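Local coordinates for hydroxymethyldihydropterin pyrophosphokinase-dihydropteroate synthase, putative (PDB 5Z79), which catalyses, as a bifunctional enzyme of the malaria parasite Plasmodium vivax, pyrophosphorylation of hydroxymethyldihydropterin and condensation of the resulting diphosphate with 4-aminobenzoate to dihydropteroate, at residues G83-E95 with T235-R248. Residues are numbered along the deposited sequence; the frame is centred on the assembly and turned at random.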
ATOM      1  N   GLY A  83      24.022  34.952 -12.412  1.00 34.71           N
ATOM      2  CA  GLY A  83      24.511  34.371 -13.631  1.00 34.64           C
ATOM      3  C   GLY A  83      25.601  35.261 -14.170  1.00 35.40           C
ATOM      4  O   GLY A  83      26.672  34.768 -14.535  1.00 35.07           O
ATOM      5  N   ASP A  84      25.328  36.571 -14.198  1.00 36.53           N
ATOM      6  CA  ASP A  84      26.298  37.525 -14.759  1.00 37.47           C
ATOM      7  C   ASP A  84      27.531  37.792 -13.870  1.00 37.14           C
ATOM      8  O   ASP A  84      28.439  38.525 -14.237  1.00 37.88           O
ATOM      9  CB  ASP A  84      25.638  38.816 -15.347  1.00 39.04           C
ATOM     10  CG  ASP A  84      24.817  39.611 -14.359  1.00 39.45           C
ATOM     11  OD1 ASP A  84      25.139  39.652 -13.143  1.00 38.86           O
ATOM     12  OD2 ASP A  84      23.874  40.266 -14.854  1.00 40.56           O
ATOM     13  N   LEU A  85      27.673  36.984 -12.864  1.00 36.08           N
ATOM     14  CA  LEU A  85      28.834  37.055 -12.060  1.00 35.62           C
ATOM     15  C   LEU A  85      29.855  36.038 -12.519  1.00 35.16           C
ATOM     16  O   LEU A  85      30.993  36.272 -12.481  1.00 35.58           O
ATOM     17  CB  LEU A  85      28.421  36.778 -10.641  1.00 34.68           C
ATOM     18  CG  LEU A  85      29.465  36.634  -9.585  1.00 34.48           C
ATOM     19  CD1 LEU A  85      29.212  37.702  -8.562  1.00 35.55           C
ATOM     20  CD2 LEU A  85      29.289  35.276  -8.973  1.00 33.54           C
ATOM     21  N   ILE A  86      29.435  34.918 -13.016  1.00 34.40           N
ATOM     22  CA  ILE A  86      30.334  33.830 -13.385  1.00 33.82           C
ATOM     23  C   ILE A  86      31.473  34.192 -14.342  1.00 34.62           C
ATOM     24  O   ILE A  86      32.667  33.957 -14.011  1.00 34.46           O
ATOM     25  CB  ILE A  86      29.539  32.649 -13.995  1.00 33.26           C
ATOM     26  CG1 ILE A  86      28.690  31.972 -12.909  1.00 32.34           C
ATOM     27  CG2 ILE A  86      30.441  31.671 -14.779  1.00 33.09           C
ATOM     28  CD1 ILE A  86      29.407  31.689 -11.597  1.00 31.70           C
ATOM     29  N   PRO A  87      31.140  34.742 -15.537  1.00 35.59           N
ATOM     30  CA  PRO A  87      32.194  35.043 -16.518  1.00 36.51           C
ATOM     31  C   PRO A  87      33.079  36.232 -16.172  1.00 37.31           C
ATOM     32  O   PRO A  87      34.115  36.384 -16.784  1.00 38.00           O
ATOM     33  CB  PRO A  87      31.408  35.362 -17.766  1.00 37.42           C
ATOM     34  CG  PRO A  87      30.133  35.939 -17.242  1.00 37.42           C
ATOM     35  CD  PRO A  87      29.815  35.150 -16.027  1.00 36.07           C
ATOM     36  N   THR A  88      32.666  37.036 -15.195  1.00 37.31           N
ATOM     37  CA  THR A  88      33.407  38.214 -14.711  1.00 38.09           C
ATOM     38  C   THR A  88      34.373  37.929 -13.516  1.00 37.39           C
ATOM     39  O   THR A  88      35.156  38.804 -13.077  1.00 38.03           O
ATOM     40  CB  THR A  88      32.411  39.324 -14.288  1.00 38.67           C
ATOM     41  OG1 THR A  88      31.736  38.967 -13.064  1.00 37.71           O
ATOM     42  CG2 THR A  88      31.383  39.557 -15.398  1.00 39.41           C
ATOM     43  N   VAL A  89      34.329  36.715 -12.978  1.00 36.20           N
ATOM     44  CA  VAL A  89      35.216  36.408 -11.863  1.00 35.67           C
ATOM     45  C   VAL A  89      36.623  36.123 -12.350  1.00 36.04           C
ATOM     46  O   VAL A  89      36.851  35.322 -13.254  1.00 35.99           O
ATOM     47  CB  VAL A  89      34.693  35.261 -10.969  1.00 34.41           C
ATOM     48  CG1 VAL A  89      33.373  35.676 -10.316  1.00 34.23           C
ATOM     49  CG2 VAL A  89      34.497  33.956 -11.743  1.00 33.82           C
ATOM     50  N   GLU A  90      37.555  36.782 -11.706  1.00 36.52           N
ATOM     51  CA  GLU A  90      38.948  36.691 -11.955  1.00 36.99           C
ATOM     52  C   GLU A  90      39.422  35.230 -11.842  1.00 36.17           C
ATOM     53  O   GLU A  90      38.892  34.518 -11.059  1.00 35.18           O
ATOM     54  CB  GLU A  90      39.602  37.505 -10.827  1.00 37.35           C
ATOM     55  CG  GLU A  90      39.063  38.926 -10.586  1.00 38.08           C
ATOM     56  CD  GLU A  90      38.812  39.314  -9.122  1.00 37.75           C
ATOM     57  OE1 GLU A  90      37.919  38.739  -8.465  1.00 36.80           O
ATOM     58  OE2 GLU A  90      39.451  40.249  -8.620  1.00 38.54           O
ATOM     59  N   ASN A  91      40.416  34.792 -12.620  1.00 36.72           N
ATOM     60  CA  ASN A  91      41.014  33.415 -12.617  1.00 36.22           C
ATOM     61  C   ASN A  91      41.887  33.028 -11.413  1.00 35.93           C
ATOM     62  O   ASN A  91      42.499  33.883 -10.762  1.00 36.43           O
ATOM     63  CB  ASN A  91      41.940  33.247 -13.822  1.00 37.22           C
ATOM     64  CG  ASN A  91      41.202  33.068 -15.107  1.00 37.44           C
ATOM     65  OD1 ASN A  91      40.398  32.179 -15.238  1.00 36.64           O
ATOM     66  ND2 ASN A  91      41.490  33.896 -16.072  1.00 38.64           N
ATOM     67  N   SER A  92      41.994  31.719 -11.186  1.00 35.26           N
ATOM     68  CA  SER A  92      42.891  31.154 -10.184  1.00 35.14           C
ATOM     69  C   SER A  92      44.266  31.152 -10.766  1.00 36.20           C
ATOM     70  O   SER A  92      44.424  30.886 -11.923  1.00 36.68           O
ATOM     71  CB  SER A  92      42.499  29.703  -9.882  1.00 34.23           C
ATOM     72  OG  SER A  92      43.331  29.114  -8.897  1.00 34.21           O
ATOM     73  N   ARG A  93      45.265  31.423  -9.954  1.00 36.66           N
ATOM     74  CA  ARG A  93      46.642  31.285 -10.375  1.00 37.73           C
ATOM     75  C   ARG A  93      47.040  29.863 -10.506  1.00 37.58           C
ATOM     76  O   ARG A  93      48.018  29.545 -11.156  1.00 38.52           O
ATOM     77  CB  ARG A  93      47.567  31.900  -9.372  1.00 38.29           C
ATOM     78  CG  ARG A  93      47.680  33.384  -9.546  1.00 39.06           C
ATOM     79  CD  ARG A  93      48.524  33.893  -8.425  1.00 39.53           C
ATOM     80  NE  ARG A  93      48.509  35.335  -8.403  1.00 40.19           N
ATOM     81  CZ  ARG A  93      49.406  36.104  -8.983  1.00 41.48           C
ATOM     82  NH1 ARG A  93      50.422  35.578  -9.657  1.00 42.30           N
ATOM     83  NH2 ARG A  93      49.282  37.412  -8.866  1.00 42.06           N
ATOM     84  N   TYR A  94      46.292  28.995  -9.877  1.00 36.50           N
ATOM     85  CA  TYR A  94      46.576  27.590  -9.972  1.00 36.37           C
ATOM     86  C   TYR A  94      45.559  26.986 -10.924  1.00 35.80           C
ATOM     87  O   TYR A  94      44.573  27.621 -11.266  1.00 35.39           O
ATOM     88  CB  TYR A  94      46.491  26.957  -8.595  1.00 35.72           C
ATOM     89  CG  TYR A  94      47.500  27.499  -7.601  1.00 36.35           C
ATOM     90  CD1 TYR A  94      47.557  28.857  -7.276  1.00 36.65           C
ATOM     91  CD2 TYR A  94      48.364  26.644  -6.954  1.00 36.74           C
ATOM     92  CE1 TYR A  94      48.459  29.335  -6.348  1.00 37.28           C
ATOM     93  CE2 TYR A  94      49.272  27.112  -6.024  1.00 37.40           C
ATOM     94  CZ  TYR A  94      49.311  28.453  -5.725  1.00 37.65           C
ATOM     95  OH  TYR A  94      50.231  28.877  -4.804  1.00 38.38           O
ATOM     96  N   GLU A  95      45.849  25.787 -11.408  1.00 35.95           N
ATOM     97  CA  GLU A  95      44.885  25.059 -12.204  1.00 35.41           C
ATOM     98  C   GLU A  95      45.051  23.533 -12.045  1.00 35.23           C
ATOM     99  O   GLU A  95      46.168  22.988 -12.182  1.00 36.11           O
ATOM    100  CB  GLU A  95      44.950  25.510 -13.673  1.00 36.23           C
ATOM    101  CG  GLU A  95      43.652  25.232 -14.416  1.00 35.60           C
ATOM    102  CD  GLU A  95      43.145  26.400 -15.276  1.00 36.00           C
ATOM    103  OE1 GLU A  95      43.771  26.628 -16.363  1.00 37.14           O
ATOM    104  OE2 GLU A  95      42.104  27.053 -14.894  1.00 35.30           O
ATOM    105  N   THR A 235      46.170  37.641  -3.468  1.00 38.75           N
ATOM    106  CA  THR A 235      46.892  37.785  -4.740  1.00 39.47           C
ATOM    107  C   THR A 235      47.964  36.747  -4.911  1.00 39.62           C
ATOM    108  O   THR A 235      48.519  36.618  -5.972  1.00 40.17           O
ATOM    109  CB  THR A 235      47.575  39.139  -4.878  1.00 40.76           C
ATOM    110  OG1 THR A 235      48.599  39.245  -3.883  1.00 41.33           O
ATOM    111  CG2 THR A 235      46.559  40.266  -4.754  1.00 40.84           C
ATOM    112  N   LYS A 236      48.268  36.021  -3.854  1.00 39.29           N
ATOM    113  CA  LYS A 236      49.109  34.849  -3.959  1.00 39.36           C
ATOM    114  C   LYS A 236      48.363  33.712  -4.665  1.00 38.41           C
ATOM    115  O   LYS A 236      48.999  32.770  -5.165  1.00 38.60           O
ATOM    116  CB  LYS A 236      49.554  34.413  -2.567  1.00 39.36           C
ATOM    117  CG  LYS A 236      50.269  33.078  -2.514  1.00 39.39           C
ATOM    118  CD  LYS A 236      50.246  32.506  -1.096  1.00 39.12           C
ATOM    119  CE  LYS A 236      50.930  31.148  -1.027  1.00 39.28           C
ATOM    120  NZ  LYS A 236      52.420  31.318  -1.104  1.00 40.63           N
ATOM    121  N   TYR A 237      47.028  33.806  -4.710  1.00 37.50           N
ATOM    122  CA  TYR A 237      46.165  32.751  -5.239  1.00 36.55           C
ATOM    123  C   TYR A 237      45.163  33.169  -6.326  1.00 36.29           C
ATOM    124  O   TYR A 237      44.458  32.316  -6.854  1.00 35.59           O
ATOM    125  CB  TYR A 237      45.351  32.189  -4.081  1.00 35.64           C
ATOM    126  CG  TYR A 237      46.124  31.453  -3.018  1.00 35.78           C
ATOM    127  CD1 TYR A 237      46.423  30.114  -3.162  1.00 35.55           C
ATOM    128  CD2 TYR A 237      46.474  32.068  -1.854  1.00 36.19           C
ATOM    129  CE1 TYR A 237      47.098  29.422  -2.190  1.00 35.80           C
ATOM    130  CE2 TYR A 237      47.133  31.384  -0.860  1.00 36.42           C
ATOM    131  CZ  TYR A 237      47.453  30.058  -1.032  1.00 36.24           C
ATOM    132  OH  TYR A 237      48.136  29.363  -0.042  1.00 36.61           O
ATOM    133  N   ILE A 238      45.067  34.461  -6.630  1.00 36.91           N
ATOM    134  CA  ILE A 238      44.066  34.971  -7.573  1.00 36.82           C
ATOM    135  C   ILE A 238      44.561  36.155  -8.383  1.00 38.00           C
ATOM    136  O   ILE A 238      45.012  37.118  -7.796  1.00 38.65           O
ATOM    137  CB  ILE A 238      42.805  35.475  -6.822  1.00 36.22           C
ATOM    138  CG1 ILE A 238      42.090  34.321  -6.107  1.00 35.09           C
ATOM    139  CG2 ILE A 238      41.836  36.160  -7.781  1.00 36.39           C
ATOM    140  CD1 ILE A 238      40.813  34.713  -5.396  1.00 34.59           C
ATOM    141  N   HIS A 239      44.415  36.117  -9.708  1.00 38.35           N
ATOM    142  CA  HIS A 239      44.699  37.284 -10.568  1.00 39.57           C
ATOM    143  C   HIS A 239      43.662  38.385 -10.409  1.00 39.64           C
ATOM    144  O   HIS A 239      42.825  38.585 -11.277  1.00 39.72           O
ATOM    145  CB  HIS A 239      44.667  36.922 -12.052  1.00 40.00           C
ATOM    146  CG  HIS A 239      45.682  35.919 -12.469  1.00 40.24           C
ATOM    147  ND1 HIS A 239      47.028  36.131 -12.321  1.00 41.20           N
ATOM    148  CD2 HIS A 239      45.545  34.705 -13.055  1.00 39.77           C
ATOM    149  CE1 HIS A 239      47.680  35.077 -12.774  1.00 41.33           C
ATOM    150  NE2 HIS A 239      46.800  34.198 -13.229  1.00 40.48           N
ATOM    151  N   ILE A 240      43.733  39.133  -9.326  1.00 39.76           N
ATOM    152  CA  ILE A 240      42.730  40.155  -9.077  1.00 39.92           C
ATOM    153  C   ILE A 240      42.764  41.264 -10.123  1.00 41.19           C
ATOM    154  O   ILE A 240      43.816  41.771 -10.448  1.00 42.24           O
ATOM    155  CB  ILE A 240      42.843  40.774  -7.656  1.00 39.97           C
ATOM    156  CG1 ILE A 240      44.178  41.452  -7.435  1.00 41.29           C
ATOM    157  CG2 ILE A 240      42.585  39.726  -6.560  1.00 39.01           C
ATOM    158  CD1 ILE A 240      44.263  42.264  -6.138  1.00 41.82           C
ATOM    159  N   ASN A 241      41.609  41.654 -10.639  1.00 41.22           N
ATOM    160  CA  ASN A 241      41.531  42.819 -11.501  1.00 42.57           C
ATOM    161  C   ASN A 241      41.930  44.112 -10.789  1.00 43.55           C
ATOM    162  O   ASN A 241      41.556  44.341  -9.634  1.00 43.12           O
ATOM    163  CB  ASN A 241      40.132  42.944 -12.041  1.00 42.42           C
ATOM    164  CG  ASN A 241      39.826  41.878 -13.077  1.00 41.90           C
ATOM    165  OD1 ASN A 241      39.051  40.965 -12.839  1.00 40.73           O
ATOM    166  ND2 ASN A 241      40.454  41.993 -14.238  1.00 42.89           N
ATOM    167  N   HIS A 242      42.692  44.944 -11.500  1.00 44.98           N
ATOM    168  CA  HIS A 242      43.262  46.177 -10.966  1.00 46.14           C
ATOM    169  C   HIS A 242      42.678  47.459 -11.583  1.00 47.49           C
ATOM    170  O   HIS A 242      43.164  48.557 -11.279  1.00 48.68           O
ATOM    171  CB  HIS A 242      44.784  46.168 -11.178  1.00 46.94           C
ATOM    172  CG  HIS A 242      45.558  45.765  -9.960  1.00 46.37           C
ATOM    173  ND1 HIS A 242      46.248  46.674  -9.176  1.00 47.25           N
ATOM    174  CD2 HIS A 242      45.756  44.547  -9.390  1.00 45.13           C
ATOM    175  CE1 HIS A 242      46.836  46.031  -8.180  1.00 46.57           C
ATOM    176  NE2 HIS A 242      46.561  44.740  -8.290  1.00 45.31           N
ATOM    177  N   THR A 243      41.707  47.337 -12.453  1.00 47.41           N
ATOM    178  CA  THR A 243      41.200  48.496 -13.160  1.00 48.92           C
ATOM    179  C   THR A 243      40.130  49.366 -12.544  1.00 49.19           C
ATOM    180  O   THR A 243      39.237  48.904 -11.928  1.00 48.04           O
ATOM    181  CB  THR A 243      40.893  48.129 -14.626  1.00 48.98           C
ATOM    182  OG1 THR A 243      39.934  47.081 -14.698  1.00 47.88           O
ATOM    183  CG2 THR A 243      42.118  47.712 -15.350  1.00 50.92           C
ATOM    184  N   SER A 244      40.241  50.654 -12.759  1.00 50.85           N
ATOM    185  CA  SER A 244      39.205  51.578 -12.306  1.00 51.46           C
ATOM    186  C   SER A 244      37.783  51.133 -12.664  1.00 50.84           C
ATOM    187  O   SER A 244      36.874  51.278 -11.862  1.00 50.46           O
ATOM    188  CB  SER A 244      39.475  52.989 -12.840  1.00 53.59           C
ATOM    189  OG  SER A 244      40.441  53.641 -12.016  1.00 54.17           O
ATOM    190  N   ASP A 245      37.585  50.592 -13.861  1.00 50.84           N
ATOM    191  CA  ASP A 245      36.228  50.210 -14.291  1.00 50.44           C
ATOM    192  C   ASP A 245      35.876  48.745 -13.977  1.00 48.46           C
ATOM    193  O   ASP A 245      34.762  48.336 -14.225  1.00 48.01           O
ATOM    194  CB  ASP A 245      35.937  50.653 -15.759  1.00 51.90           C
ATOM    195  CG  ASP A 245      36.479  49.695 -16.830  1.00 51.55           C
ATOM    196  OD1 ASP A 245      37.637  49.240 -16.702  1.00 51.12           O
ATOM    197  OD2 ASP A 245      35.751  49.444 -17.842  1.00 51.89           O
ATOM    198  N   GLN A 246      36.794  48.020 -13.350  1.00 47.38           N
ATOM    199  CA  GLN A 246      36.568  46.644 -12.924  1.00 45.55           C
ATOM    200  C   GLN A 246      37.444  46.075 -11.778  1.00 44.66           C
ATOM    201  O   GLN A 246      38.400  45.444 -12.060  1.00 44.65           O
ATOM    202  CB  GLN A 246      36.635  45.751 -14.144  1.00 44.99           C
ATOM    203  CG  GLN A 246      36.530  44.278 -13.887  1.00 43.97           C
ATOM    204  CD  GLN A 246      36.371  43.495 -15.154  1.00 43.74           C
ATOM    205  OE1 GLN A 246      36.969  43.786 -16.145  1.00 44.43           O
ATOM    206  NE2 GLN A 246      35.543  42.506 -15.120  1.00 42.95           N
ATOM    207  N   ASN A 247      37.075  46.212 -10.508  1.00 44.08           N
ATOM    208  CA  ASN A 247      37.844  45.669  -9.401  1.00 43.23           C
ATOM    209  C   ASN A 247      36.981  45.477  -8.183  1.00 42.45           C
ATOM    210  O   ASN A 247      35.926  46.095  -8.092  1.00 42.90           O
ATOM    211  CB  ASN A 247      38.981  46.621  -9.004  1.00 44.30           C
ATOM    212  CG  ASN A 247      38.480  47.836  -8.263  1.00 45.21           C
ATOM    213  OD1 ASN A 247      38.008  47.743  -7.123  1.00 44.66           O
ATOM    214  ND2 ASN A 247      38.565  48.987  -8.916  1.00 46.72           N
ATOM    215  N   ARG A 248      37.476  44.683  -7.230  1.00 41.48           N
ATOM    216  CA  ARG A 248      36.822  44.503  -5.943  1.00 40.89           C
ATOM    217  C   ARG A 248      37.715  44.991  -4.814  1.00 41.30           C
ATOM    218  O   ARG A 248      37.740  44.424  -3.744  1.00 40.62           O
ATOM    219  CB  ARG A 248      36.467  43.046  -5.748  1.00 39.43           C
ATOM    220  CG  ARG A 248      35.685  42.506  -6.914  1.00 39.07           C
ATOM    221  CD  ARG A 248      35.458  41.004  -6.850  1.00 37.71           C
ATOM    222  NE  ARG A 248      34.755  40.519  -8.047  1.00 37.49           N
ATOM    223  CZ  ARG A 248      33.431  40.633  -8.268  1.00 37.50           C
ATOM    224  NH1 ARG A 248      32.634  41.214  -7.370  1.00 37.74           N
ATOM    225  NH2 ARG A 248      32.886  40.155  -9.404  1.00 37.38           N
TER
HETATM  226  O   HOH W   1      39.809  43.042  -7.294  1.00 24.64           O
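Glu90 reaches from 83-95 between Ile240-Asn241 and Arg248, where a buried carboxylate is met by several polar partners at once. Glu90 OE2 accepts a hydrogen bond from the backbone N of Asn241, 3.3 Å away, through its anti lone pair, and also accepts a hydrogen bond from a water. That water donates again to Asn241 O and accepts from Arg248 N, so it ties both limbs of the 235-248 loop to the acid. The other oxygen, OE1, lies near the plane of the Arg248 guanidinium at its edge, a long salt bridge of 3.7 Å to NE; its stronger partner is the hydroxyl of Tyr183 on helix 174-188. With several donors around it, the carboxylate probably stays ionised. Further along, the backbones meet in a single bridge between Ser92 and Ile238: His239 N donates a hydrogen bond to Asn91 O at 3.1 Å, while Arg93 N makes a weaker bond to Tyr237 O. Arg93 then runs extended (chi2 175°, chi3 -171°) alongside 235-239. Its CG sits over one face of the His239 imidazole, 3.9 Å from the ring centroid, in a CH-pi contact, and Arg93 NE comes to 2.7 Å from Thr235 O. The Tyr94 and Tyr237 rings are nearly parallel, at 23°, but slid apart so that they scarcely overlap, with CE1 of Tyr94 3.9 Å from CD1 of Tyr237; Phe170 stacks on Tyr94. Behind the bridge, Ile238 packs on Tyr41 and Tyr183, from helices 27-42 and 174-188. The whole exemplifies loop-to-loop docking by an isolated beta bridge and a buried carboxylate, here joining the long connection after strand 43-54 and the short one between helices 227-235 and 249-252 in the HPPK part of the enzyme.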